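Local structure of putative flagellar hook-associated protein (Vibrio parahaemolyticus, 3PWX) at residues Ile23-Tyr26 with Gln27-Ala31; Lys34-Leu37 with Ser38-Thr42; Ile75-Leu78 with Lys79-Arg82; Pro170-Gln173 with Ala174-Ala178; Asn189-Gly192 with Ala193-Glu196. The protein is a putative flagellar hook-associated protein of the bacterial flagellin family and probably has a structural role in the flagellum. All blocks are in the same frame, centred on the assembly; numbering follows the deposited sequence.

How the contacts relate
The five contacts are all local and follow one another along the chain. Four lie within a helix; contact 4 spans the start of helix 172-223. Contacts 1 and 2 lie in series on helix 7-61, their centres about 17 Å apart. Contact 3 is on the next helix, 71-89. Contact 5 shares helix 172-223 with contact 4, about 28 Å away between centres. Contacts 1 and 4 lie on opposite sides of the chain's centre, about 52 Å apart between centres. Contacts 3 and 4 lie on the same side, with centres about 18 Å apart. Contacts 2 and 5 touch: Glu-41 O lies 3.8 Å from Met-194 CE. Helices 7-61 and 172-223 thus pack lengthwise in an elongated bundle.

Contact 1: Ile23-Tyr26 with Gln27-Ala31; sequences IAQY and QSNIA
Ile-23 and Gln-27 lie side by side, one helical turn apart, and point the same way. They sit on helix 7-61, in a part predicted to form a coiled coil. Ile-23 CG2 is 3.9 Å from Gln-27 OE1. The Gln-27 chain begins close against the previous turn: its CG is 3.2 Å from Ile-23 O. Gln-27 CG stands beside its own backbone N (chi1 -61°), and this brings the methylene back over that carbonyl. Beyond CG the chain is extended. The same Ile-23 O accepts the N-H of Gln-27 at 2.8 Å between O and N. Ser-28, Asn-29 and Ile-30 continue the i to i+4 ladder onto Ala-24, Gln-25 and Tyr-26.

The outer ends of these side chains are placed by other parts of the fold. On helix 172-223, Asp-208 and Ser-212 take weak hydrogen bonds from Gln-27 NE2, and the ring of His-211 meets the Tyr-26 ring with the two planes nearly parallel. Asn-29 ND2 is hydrogen-bonded to Thr-129 O of strand 127-131, so the Asn-29 amide ties the helix to that strand. Toward Tyr-26, Asn-29 ND2 lies oblique to the ring, 4.4 Å from Tyr-26 CD1. The buried Ile-30 touches Leu-204 and Val-130. On the side facing the preceding turn, Ile-30 CG1 packs on the Tyr-26 carbonyl, 3.1 Å from Tyr-26 O.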
loop_
_atom_site.group_PDB
_atom_site.type_symbol
_atom_site.label_atom_id
_atom_site.label_comp_id
_atom_site.label_asym_id
_atom_site.label_seq_id
_atom_site.Cartn_x
_atom_site.Cartn_y
_atom_site.Cartn_z
ATOM N N ILE A 23 -9.091 14.124 5.407
ATOM C CA ILE A 23 -10.053 13.243 4.749
ATOM C C ILE A 23 -10.374 13.628 3.287
ATOM O O ILE A 23 -10.362 12.758 2.354
ATOM C CB ILE A 23 -11.338 13.161 5.571
ATOM C CG1 ILE A 23 -11.010 12.807 7.041
ATOM C CG2 ILE A 23 -12.333 12.188 4.976
ATOM C CD1 ILE A 23 -12.274 12.770 8.004
ATOM N N ALA A 24 -10.614 14.924 3.061
ATOM C CA ALA A 24 -10.958 15.355 1.698
ATOM C C ALA A 24 -9.747 15.119 0.817
ATOM O O ALA A 24 -9.896 14.776 -0.333
ATOM C CB ALA A 24 -11.394 16.804 1.643
ATOM N N GLN A 25 -8.553 15.228 1.377
ATOM C CA GLN A 25 -7.387 14.951 0.576
ATOM C C GLN A 25 -7.245 13.453 0.272
ATOM O O GLN A 25 -6.991 13.067 -0.886
ATOM C CB GLN A 25 -6.117 15.509 1.199
ATOM C CG GLN A 25 -5.070 15.710 0.115
ATOM C CD GLN A 25 -3.623 15.876 0.675
ATOM O OE1 GLN A 25 -2.682 15.178 0.217
ATOM N NE2 GLN A 25 -3.446 16.794 1.657
ATOM N N TYR A 26 -7.413 12.599 1.280
ATOM C CA TYR A 26 -7.356 11.164 1.015
ATOM C C TYR A 26 -8.391 10.759 -0.003
ATOM O O TYR A 26 -8.111 9.963 -0.870
ATOM C CB TYR A 26 -7.547 10.342 2.261
ATOM C CG TYR A 26 -6.426 10.476 3.258
ATOM C CD1 TYR A 26 -5.096 10.306 2.879
ATOM C CD2 TYR A 26 -6.692 10.725 4.598
ATOM C CE1 TYR A 26 -4.012 10.428 3.852
ATOM C CE2 TYR A 26 -5.635 10.841 5.549
ATOM C CZ TYR A 26 -4.306 10.701 5.159
ATOM O OH TYR A 26 -3.299 10.768 6.103
ATOM N N GLN A 27 -9.600 11.295 0.075
ATOM C CA GLN A 27 -10.625 10.832 -0.823
ATOM C C GLN A 27 -10.351 11.328 -2.227
ATOM O O GLN A 27 -10.795 10.703 -3.232
ATOM C CB GLN A 27 -12.009 11.237 -0.358
ATOM C CG GLN A 27 -12.374 10.672 0.983
ATOM C CD GLN A 27 -13.855 10.773 1.226
ATOM O OE1 GLN A 27 -14.319 11.788 1.702
ATOM N NE2 GLN A 27 -14.617 9.709 0.863
ATOM N N SER A 28 -9.602 12.420 -2.312
ATOM C CA SER A 28 -9.129 12.900 -3.604
ATOM C C SER A 28 -8.013 12.038 -4.164
ATOM O O SER A 28 -7.908 11.912 -5.374
ATOM C CB SER A 28 -8.677 14.346 -3.535
ATOM O OG SER A 28 -8.004 14.673 -4.724
ATOM N N ASN A 29 -7.183 11.444 -3.305
ATOM C CA ASN A 29 -6.134 10.525 -3.750
ATOM C C ASN A 29 -6.776 9.266 -4.278
ATOM O O ASN A 29 -6.379 8.745 -5.332
ATOM C CB ASN A 29 -5.211 10.171 -2.586
ATOM C CG ASN A 29 -4.276 11.312 -2.216
ATOM O OD1 ASN A 29 -4.262 12.370 -2.865
ATOM N ND2 ASN A 29 -3.480 11.105 -1.145
ATOM N N ILE A 30 -7.793 8.789 -3.561
ATOM C CA ILE A 30 -8.508 7.590 -3.947
ATOM C C ILE A 30 -9.325 7.723 -5.287
ATOM O O ILE A 30 -9.212 6.874 -6.189
ATOM C CB ILE A 30 -9.427 7.179 -2.823
ATOM C CG1 ILE A 30 -8.609 6.973 -1.536
ATOM C CG2 ILE A 30 -10.262 5.965 -3.202
ATOM C CD1 ILE A 30 -9.475 6.416 -0.412
ATOM N N ALA A 31 -10.138 8.762 -5.435
ATOM C CA ALA A 31 -10.747 9.046 -6.727
ATOM C C ALA A 31 -9.630 9.150 -7.797
ATOM O O ALA A 31 -9.775 8.648 -8.896
ATOM C CB ALA A 31 -11.578 10.322 -6.677
#

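Contact 2: Lys34-Leu37 with Ser38-Thr42; sequences KTTL and SSQET
Ser-38 keeps OG beside its own backbone N (chi1 -62°), and this turns the hydroxyl back onto Lys-34 O, one turn earlier in helix 7-61. The result is a common helical arrangement in which a serine hydroxyl bonds to the carbonyl four residues before it. This part of the helix is predicted to be coiled coil. Lys-34 O is gripped twice. Ser-38 OG donates to Lys-34 O at 2.9 Å, and Ser-38 N donates to it at 3.0 Å. The two donors come from opposite faces of the carbonyl plane.

The other backbone bonds of the turn run from Ser-39, Gln-40 and Glu-41 to Thr-35, Thr-36 and Leu-37. Gln-40 CG also stands beside its backbone N (chi1 -71°), 3.7 Å from Thr-36 O. Thr-36 OG1 makes the same kind of bond as the serine hydroxyl, reaching back four residues to Asn-32 O.

Lys-34 NZ forms a salt bridge with Asp-205, and the buried Leu-37 touches Arg-200. Both partners belong to helix 172-223, so this face joins the two long helices. Glu-41 reaches the same helix: its OE1 is hydrogen-bonded to His-201 NE2. Glu-41 OE1 also lies near the preceding turn, 3.8 Å from Leu-37 O.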
loop_
_atom_site.group_PDB
_atom_site.type_symbol
_atom_site.label_atom_id
_atom_site.label_comp_id
_atom_site.label_asym_id
_atom_site.label_seq_id
_atom_site.Cartn_x
_atom_site.Cartn_y
_atom_site.Cartn_z
ATOM N N LYS A 34 -8.396 5.615 -8.674
ATOM C CA LYS A 34 -9.402 4.867 -9.402
ATOM C C LYS A 34 -9.402 5.226 -10.875
ATOM O O LYS A 34 -9.678 4.376 -11.763
ATOM C CB LYS A 34 -10.779 5.130 -8.835
ATOM C CG LYS A 34 -10.977 4.606 -7.411
ATOM C CD LYS A 34 -12.438 4.490 -7.072
ATOM C CE LYS A 34 -13.052 3.440 -8.036
ATOM N NZ LYS A 34 -13.963 2.488 -7.296
ATOM N N THR A 35 -9.112 6.495 -11.135
ATOM C CA THR A 35 -9.103 6.991 -12.491
ATOM C C THR A 35 -7.950 6.438 -13.271
ATOM O O THR A 35 -8.078 6.147 -14.427
ATOM C CB THR A 35 -8.971 8.497 -12.518
ATOM O OG1 THR A 35 -10.218 9.041 -12.078
ATOM C CG2 THR A 35 -8.668 8.971 -13.979
ATOM N N THR A 36 -6.827 6.310 -12.611
ATOM C CA THR A 36 -5.586 5.865 -13.200
ATOM C C THR A 36 -5.699 4.379 -13.360
ATOM O O THR A 36 -5.201 3.819 -14.332
ATOM C CB THR A 36 -4.522 6.162 -12.172
ATOM O OG1 THR A 36 -4.431 7.582 -12.066
ATOM C CG2 THR A 36 -3.186 5.591 -12.551
ATOM N N LEU A 37 -6.394 3.721 -12.437
ATOM C CA LEU A 37 -6.480 2.294 -12.530
ATOM C C LEU A 37 -7.372 1.952 -13.677
ATOM O O LEU A 37 -6.993 1.081 -14.449
ATOM C CB LEU A 37 -6.964 1.649 -11.235
ATOM C CG LEU A 37 -6.059 1.643 -10.010
ATOM C CD1 LEU A 37 -6.819 0.972 -8.862
ATOM C CD2 LEU A 37 -4.768 0.925 -10.305
ATOM N N SER A 38 -8.519 2.621 -13.845
ATOM C CA SER A 38 -9.450 2.323 -14.950
ATOM C C SER A 38 -8.707 2.518 -16.243
ATOM O O SER A 38 -8.832 1.730 -17.179
ATOM C CB SER A 38 -10.598 3.287 -15.023
ATOM O OG SER A 38 -11.344 3.205 -13.875
ATOM N N SER A 39 -7.938 3.605 -16.299
ATOM C CA SER A 39 -7.105 3.842 -17.469
ATOM C C SER A 39 -6.184 2.673 -17.887
ATOM O O SER A 39 -6.065 2.390 -19.081
ATOM C CB SER A 39 -6.352 5.155 -17.338
ATOM O OG SER A 39 -5.752 5.424 -18.597
ATOM N N GLN A 40 -5.541 1.994 -16.935
ATOM C CA GLN A 40 -4.754 0.776 -17.242
ATOM C C GLN A 40 -5.588 -0.412 -17.723
ATOM O O GLN A 40 -5.115 -1.230 -18.508
ATOM C CB GLN A 40 -4.021 0.300 -16.018
ATOM C CG GLN A 40 -2.880 1.192 -15.613
ATOM C CD GLN A 40 -2.388 0.919 -14.201
ATOM O OE1 GLN A 40 -2.118 1.856 -13.445
ATOM N NE2 GLN A 40 -2.297 -0.358 -13.821
ATOM N N GLU A 41 -6.796 -0.504 -17.207
ATOM C CA GLU A 41 -7.727 -1.560 -17.501
ATOM C C GLU A 41 -8.158 -1.467 -18.944
ATOM O O GLU A 41 -8.275 -2.495 -19.624
ATOM C CB GLU A 41 -8.976 -1.402 -16.643
ATOM C CG GLU A 41 -9.158 -2.381 -15.478
ATOM C CD GLU A 41 -10.252 -1.919 -14.431
ATOM O OE1 GLU A 41 -10.218 -0.763 -13.910
ATOM O OE2 GLU A 41 -11.129 -2.738 -14.109
ATOM N N THR A 42 -8.397 -0.247 -19.428
ATOM C CA THR A 42 -8.753 -0.056 -20.844
ATOM C C THR A 42 -7.638 -0.613 -21.700
ATOM O O THR A 42 -7.901 -1.362 -22.632
ATOM C CB THR A 42 -8.896 1.443 -21.165
ATOM O OG1 THR A 42 -10.067 1.975 -20.521
ATOM C CG2 THR A 42 -8.957 1.712 -22.680
#

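Contact 3: Ile75-Leu78 with Lys79-Arg82; sequences ITEL and KSYR
Tyr-81 lies close to the backbone of Glu-77, one turn before it. Tyr-81 CD2 is 3.0 Å from Glu-77 O, which approaches the ring obliquely. The carbonyl also accepts the N-H of Tyr-81, at 3.2 Å between Glu-77 O and Tyr-81 N. The ring gets there because CG stands beside the backbone N of Tyr-81 (chi1 -62°).

Leu-78 is the buried residue of this turn. Leu-78 touches Met-54 and Ile-57 of helix 7-61, where Tyr-81 touches Ser-53 and Met-54, and it also meets Ile-158 of helix 154-166. Within its own helix, Leu-78 O takes the N-H of Arg-82 at 2.9 Å between O and N. Helix 71-89 is therefore held between two neighbours in the helical bundle, with Leu-78 touching both.

The other side is looser. Thr-76, Glu-77 and Ser-80 are exposed. The Glu-77 chain bends at chi2 (-93°), which carries its carboxylate forward toward Ser-80 and Tyr-81. Glu-77 OE1 comes only to 4.1 Å from Tyr-81 CE2, with carboxylate and ring planes 28° apart.

Ile-75 and Lys-79 run side by side and also meet lightly, with CG2 of Ile-75 4.2 Å from CE of Lys-79. Lys-79 CG lies 3.5 Å above one face of the Arg-82 guanidinium, toward its rim. On helix 154-166, Ile-75 touches Phe-165 and Glu-166, and Arg-82 NH2 makes a salt bridge to Asp-159.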
loop_
_atom_site.group_PDB
_atom_site.type_symbol
_atom_site.label_atom_id
_atom_site.label_comp_id
_atom_site.label_asym_id
_atom_site.label_seq_id
_atom_site.Cartn_x
_atom_site.Cartn_y
_atom_site.Cartn_z
ATOM N N ILE A 75 -0.774 -12.962 -42.411
ATOM C CA ILE A 75 0.441 -12.351 -41.951
ATOM C C ILE A 75 0.301 -10.870 -41.586
ATOM O O ILE A 75 0.728 -10.475 -40.535
ATOM C CB ILE A 75 1.584 -12.644 -42.912
ATOM C CG1 ILE A 75 2.094 -14.052 -42.599
ATOM C CG2 ILE A 75 2.683 -11.560 -42.837
ATOM C CD1 ILE A 75 2.922 -14.697 -43.684
ATOM N N THR A 76 -0.315 -10.080 -42.445
ATOM C CA THR A 76 -0.623 -8.678 -42.179
ATOM C C THR A 76 -1.500 -8.483 -40.934
ATOM O O THR A 76 -1.243 -7.572 -40.120
ATOM C CB THR A 76 -1.346 -8.076 -43.397
ATOM O OG1 THR A 76 -0.550 -8.318 -44.557
ATOM C CG2 THR A 76 -1.610 -6.577 -43.262
ATOM N N GLU A 77 -2.537 -9.306 -40.783
ATOM C CA GLU A 77 -3.403 -9.166 -39.620
ATOM C C GLU A 77 -2.714 -9.569 -38.303
ATOM O O GLU A 77 -2.972 -8.940 -37.261
ATOM C CB GLU A 77 -4.741 -9.871 -39.822
ATOM C CG GLU A 77 -5.711 -9.128 -40.760
ATOM C CD GLU A 77 -6.679 -8.206 -39.998
ATOM O OE1 GLU A 77 -6.214 -7.235 -39.333
ATOM O OE2 GLU A 77 -7.911 -8.458 -40.065
ATOM N N LEU A 78 -1.819 -10.566 -38.355
ATOM C CA LEU A 78 -0.976 -10.881 -37.192
ATOM C C LEU A 78 -0.110 -9.704 -36.825
ATOM O O LEU A 78 -0.150 -9.252 -35.656
ATOM C CB LEU A 78 -0.106 -12.112 -37.368
ATOM C CG LEU A 78 -0.801 -13.470 -37.255
ATOM C CD1 LEU A 78 0.182 -14.553 -37.707
ATOM C CD2 LEU A 78 -1.400 -13.779 -35.839
ATOM N N LYS A 79 0.614 -9.175 -37.803
ATOM C CA LYS A 79 1.403 -7.981 -37.586
ATOM C C LYS A 79 0.594 -6.809 -37.049
ATOM O O LYS A 79 1.133 -6.032 -36.317
ATOM C CB LYS A 79 2.168 -7.565 -38.834
ATOM C CG LYS A 79 3.448 -8.371 -39.132
ATOM C CD LYS A 79 4.029 -7.938 -40.510
ATOM C CE LYS A 79 5.191 -8.820 -40.970
ATOM N NZ LYS A 79 5.694 -8.499 -42.372
ATOM N N SER A 80 -0.689 -6.699 -37.387
ATOM C CA SER A 80 -1.557 -5.644 -36.850
ATOM C C SER A 80 -1.804 -5.717 -35.379
ATOM O O SER A 80 -1.664 -4.699 -34.695
ATOM C CB SER A 80 -2.927 -5.652 -37.478
ATOM O OG SER A 80 -3.016 -4.502 -38.257
ATOM N N TYR A 81 -2.204 -6.902 -34.922
ATOM C CA TYR A 81 -2.471 -7.169 -33.507
ATOM C C TYR A 81 -1.169 -7.134 -32.691
ATOM O O TYR A 81 -1.146 -6.614 -31.587
ATOM C CB TYR A 81 -3.269 -8.476 -33.337
ATOM C CG TYR A 81 -4.642 -8.404 -34.022
ATOM C CD1 TYR A 81 -5.585 -7.473 -33.585
ATOM C CD2 TYR A 81 -4.975 -9.211 -35.104
ATOM C CE1 TYR A 81 -6.838 -7.364 -34.163
ATOM C CE2 TYR A 81 -6.256 -9.103 -35.721
ATOM C CZ TYR A 81 -7.175 -8.167 -35.208
ATOM O OH TYR A 81 -8.421 -7.960 -35.697
ATOM N N ARG A 82 -0.092 -7.621 -33.296
ATOM C CA ARG A 82 1.222 -7.473 -32.763
ATOM C C ARG A 82 1.554 -6.011 -32.490
ATOM O O ARG A 82 1.965 -5.683 -31.366
ATOM C CB ARG A 82 2.266 -8.113 -33.659
ATOM C CG ARG A 82 3.683 -8.054 -33.093
ATOM C CD ARG A 82 4.700 -8.231 -34.209
ATOM N NE ARG A 82 4.747 -7.038 -35.062
ATOM C CZ ARG A 82 5.431 -6.954 -36.208
ATOM N NH1 ARG A 82 5.380 -5.849 -36.938
ATOM N NH2 ARG A 82 6.116 -7.999 -36.641
#

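Contact 4: Pro170-Gln173 with Ala174-Ala178; sequences PNFQ and AEVDA
Phe-172 and Val-176 cross at an angle, with the valine over one face of the ring. The touching branch is Val-176 CG2, 4.0 Å from Phe-172 CE1. A chi1 of -174° swings the Phe-172 ring away from its own N, alongside the next turn and beneath that methyl. The same Val-176 CG2 rests 3.4 Å from Phe-172 O. Val-176 uses its other branch for Gln-173: Val-176 CG1 is 3.6 Å from Gln-173 NE2. The Gln-173 chain bends at chi2 (55°), and this folds its amide over the valine.

Gln-173 and Asp-177 also cross obliquely, their amide and carboxylate planes 67° apart. No hydrogen bond joins these two side chains. Their link is through the backbone, Asp-177 N to Gln-173 O at 3.1 Å. Asp-177 OD2 is modelled 2.8 Å from the same Gln-173 O, but two acceptors make no hydrogen bond and the close approach is doubtful. On another side of the helix, Asn-171 OD1 lies 3.6 Å from Ala-174 CB.

Phe-172, Glu-175 and Val-176 all touch helix 154-166, and Glu-175 OE1 is hydrogen-bonded to Gln-157 there. The arrangement is the first turn of helix 172-223. Asn-171 occupies the N-cap position; its side chain makes no capping bond, but Asn-171 O accepts the N-H of Glu-175 at 3.0 Å.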
loop_
_atom_site.group_PDB
_atom_site.type_symbol
_atom_site.label_atom_id
_atom_site.label_comp_id
_atom_site.label_asym_id
_atom_site.label_seq_id
_atom_site.Cartn_x
_atom_site.Cartn_y
_atom_site.Cartn_z
ATOM N N PRO A 170 10.121 -28.118 -41.288
ATOM C CA PRO A 170 9.584 -29.310 -40.593
ATOM C C PRO A 170 9.016 -28.980 -39.205
ATOM O O PRO A 170 8.333 -29.817 -38.576
ATOM C CB PRO A 170 10.815 -30.207 -40.439
ATOM C CG PRO A 170 11.807 -29.731 -41.493
ATOM C CD PRO A 170 11.523 -28.288 -41.741
ATOM N N ASN A 171 9.314 -27.758 -38.752
ATOM C CA ASN A 171 8.958 -27.233 -37.430
ATOM C C ASN A 171 7.709 -26.380 -37.354
ATOM O O ASN A 171 7.411 -25.773 -36.297
ATOM C CB ASN A 171 10.125 -26.438 -36.880
ATOM C CG ASN A 171 10.784 -27.144 -35.737
ATOM O OD1 ASN A 171 10.533 -26.825 -34.577
ATOM N ND2 ASN A 171 11.585 -28.161 -36.052
ATOM N N PHE A 172 6.977 -26.342 -38.467
ATOM C CA PHE A 172 5.769 -25.552 -38.577
ATOM C C PHE A 172 4.804 -25.846 -37.438
ATOM O O PHE A 172 4.406 -24.934 -36.722
ATOM C CB PHE A 172 5.103 -25.792 -39.926
ATOM C CG PHE A 172 3.914 -24.915 -40.201
ATOM C CD1 PHE A 172 2.628 -25.349 -39.906
ATOM C CD2 PHE A 172 4.068 -23.679 -40.804
ATOM C CE1 PHE A 172 1.509 -24.549 -40.195
ATOM C CE2 PHE A 172 2.954 -22.870 -41.088
ATOM C CZ PHE A 172 1.679 -23.307 -40.785
ATOM N N GLN A 173 4.433 -27.110 -37.260
ATOM C CA GLN A 173 3.440 -27.418 -36.243
ATOM C C GLN A 173 3.933 -27.112 -34.809
ATOM O O GLN A 173 3.136 -26.852 -33.924
ATOM C CB GLN A 173 2.971 -28.849 -36.366
ATOM C CG GLN A 173 1.534 -29.074 -35.856
ATOM C CD GLN A 173 0.487 -28.173 -36.515
ATOM O OE1 GLN A 173 0.425 -28.042 -37.755
ATOM N NE2 GLN A 173 -0.368 -27.566 -35.674
ATOM N N ALA A 174 5.252 -27.130 -34.613
ATOM C CA ALA A 174 5.831 -26.887 -33.322
ATOM C C ALA A 174 5.823 -25.373 -32.957
ATOM O O ALA A 174 5.576 -25.011 -31.783
ATOM C CB ALA A 174 7.240 -27.461 -33.261
ATOM N N GLU A 175 6.096 -24.499 -33.937
ATOM C CA GLU A 175 5.994 -23.048 -33.719
ATOM C C GLU A 175 4.559 -22.664 -33.469
ATOM O O GLU A 175 4.279 -21.866 -32.547
ATOM C CB GLU A 175 6.496 -22.235 -34.905
ATOM C CG GLU A 175 7.996 -22.228 -35.044
ATOM C CD GLU A 175 8.711 -21.367 -34.021
ATOM O OE1 GLU A 175 8.155 -21.043 -32.955
ATOM O OE2 GLU A 175 9.882 -21.024 -34.283
ATOM N N VAL A 176 3.653 -23.219 -34.292
ATOM C CA VAL A 176 2.215 -23.061 -34.043
ATOM C C VAL A 176 1.884 -23.335 -32.557
ATOM O O VAL A 176 1.295 -22.482 -31.893
ATOM C CB VAL A 176 1.359 -23.916 -35.039
ATOM C CG1 VAL A 176 -0.111 -24.135 -34.567
ATOM C CG2 VAL A 176 1.430 -23.292 -36.442
ATOM N N ASP A 177 2.270 -24.509 -32.052
ATOM C CA ASP A 177 2.023 -24.893 -30.660
ATOM C C ASP A 177 2.800 -23.992 -29.667
ATOM O O ASP A 177 2.293 -23.677 -28.612
ATOM C CB ASP A 177 2.299 -26.390 -30.426
ATOM C CG ASP A 177 1.254 -27.290 -31.071
ATOM O OD1 ASP A 177 0.030 -27.187 -30.700
ATOM O OD2 ASP A 177 1.642 -28.129 -31.933
ATOM N N ALA A 178 3.993 -23.534 -30.006
ATOM C CA ALA A 178 4.659 -22.586 -29.094
ATOM C C ALA A 178 3.912 -21.261 -29.074
ATOM O O ALA A 178 3.739 -20.648 -28.013
ATOM C CB ALA A 178 6.130 -22.396 -29.430
#

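Contact 5: Asn189-Gly192 with Ala193-Glu196; sequences NVLG and AMTE
The flat carbonyl group of Leu-191 is approached on both faces by Thr-195. Thr-195 N reaches Leu-191 O from one side of the carbonyl plane at 3.0 Å. Thr-195 OG1 reaches Leu-191 O from the opposite face at 3.2 Å. This is the helical motif in which a threonine hydroxyl bonds to the carbonyl four residues earlier, here on helix 172-223. OG1 can do this because it stands beside the backbone N of Thr-195 (chi1 -69°). The doubled bond uses the hydroxyl within the helix, on an exposed side.

The other two flat groups are held from outside. Asn-189 ND2 donates to Ile-145 O and, weakly, to Asp-147 O, while Glu-196 OE2 makes a salt bridge to Arg-200 NH2 and a long, weak ion pair with Lys-132 of the second subunit.

On the buried side, the Ala-193 methyl packs on the previous turn. Ala-193 CB is 3.3 Å from Val-190 O, and it also touches Ile-145 and Met-140. Two side chains meet the neighbouring helix 7-61: Val-190 touches Val-47 and Ser-48, and Met-194, present as selenomethionine, touches Leu-44 and Asp-45. The Met-194 chain is extended as far as the selenium and then bends about the CG-SE bond (chi3 92°). The selenium is near two apolar side chains of the previous turn: Met-194 SE is 4.3 Å from Val-190 CG1 and 4.5 Å from Leu-191 CD2.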
loop_
_atom_site.group_PDB
_atom_site.type_symbol
_atom_site.label_atom_id
_atom_site.label_comp_id
_atom_site.label_asym_id
_atom_site.label_seq_id
_atom_site.Cartn_x
_atom_site.Cartn_y
_atom_site.Cartn_z
ATOM N N ASN A 189 -1.838 -13.903 -17.830
ATOM C CA ASN A 189 -1.196 -12.824 -17.079
ATOM C C ASN A 189 -2.025 -11.532 -17.220
ATOM O O ASN A 189 -2.257 -10.811 -16.243
ATOM C CB ASN A 189 0.234 -12.606 -17.595
ATOM C CG ASN A 189 1.213 -13.673 -17.130
ATOM O OD1 ASN A 189 0.892 -14.503 -16.328
ATOM N ND2 ASN A 189 2.422 -13.625 -17.634
ATOM N N VAL A 190 -2.451 -11.223 -18.442
ATOM C CA VAL A 190 -3.231 -10.004 -18.694
ATOM C C VAL A 190 -4.509 -10.030 -17.895
ATOM O O VAL A 190 -4.864 -9.038 -17.258
ATOM C CB VAL A 190 -3.524 -9.782 -20.221
ATOM C CG1 VAL A 190 -4.666 -8.785 -20.428
ATOM C CG2 VAL A 190 -2.315 -9.263 -20.878
ATOM N N LEU A 191 -5.148 -11.193 -17.845
ATOM C CA LEU A 191 -6.417 -11.352 -17.149
ATOM C C LEU A 191 -6.204 -11.349 -15.659
ATOM O O LEU A 191 -7.046 -10.857 -14.918
ATOM C CB LEU A 191 -7.140 -12.656 -17.594
ATOM C CG LEU A 191 -7.817 -12.723 -18.992
ATOM C CD1 LEU A 191 -8.568 -14.032 -19.193
ATOM C CD2 LEU A 191 -8.773 -11.521 -19.249
ATOM N N GLY A 192 -5.083 -11.905 -15.213
ATOM C CA GLY A 192 -4.758 -11.907 -13.779
ATOM C C GLY A 192 -4.531 -10.486 -13.274
ATOM O O GLY A 192 -4.977 -10.116 -12.179
ATOM N N ALA A 193 -3.847 -9.684 -14.068
ATOM C CA ALA A 193 -3.668 -8.244 -13.817
ATOM C C ALA A 193 -4.939 -7.464 -13.625
ATOM O O ALA A 193 -5.009 -6.615 -12.754
ATOM C CB ALA A 193 -2.942 -7.630 -15.018
HETATM N N MSE A 194 -5.931 -7.725 -14.486
HETATM C CA MSE A 194 -7.191 -6.982 -14.503
HETATM C C MSE A 194 -8.035 -7.434 -13.334
HETATM O O MSE A 194 -8.792 -6.653 -12.759
HETATM C CB MSE A 194 -7.929 -7.250 -15.845
HETATM C CG MSE A 194 -7.431 -6.446 -17.082
HETATM SE SE MSE A 194 -8.264 -7.109 -18.762
HETATM C CE MSE A 194 -9.797 -5.858 -18.773
ATOM N N THR A 195 -7.956 -8.724 -13.001
ATOM C CA THR A 195 -8.566 -9.213 -11.769
ATOM C C THR A 195 -7.894 -8.516 -10.588
ATOM O O THR A 195 -8.557 -8.098 -9.642
ATOM C CB THR A 195 -8.397 -10.709 -11.649
ATOM O OG1 THR A 195 -9.195 -11.355 -12.655
ATOM C CG2 THR A 195 -8.885 -11.178 -10.323
ATOM N N GLU A 196 -6.571 -8.334 -10.651
ATOM C CA GLU A 196 -5.890 -7.693 -9.559
ATOM C C GLU A 196 -6.311 -6.235 -9.501
ATOM O O GLU A 196 -6.618 -5.736 -8.450
ATOM C CB GLU A 196 -4.387 -7.860 -9.663
ATOM C CG GLU A 196 -3.707 -7.605 -8.353
ATOM C CD GLU A 196 -2.202 -7.338 -8.467
ATOM O OE1 GLU A 196 -1.526 -8.006 -9.284
ATOM O OE2 GLU A 196 -1.713 -6.468 -7.679
#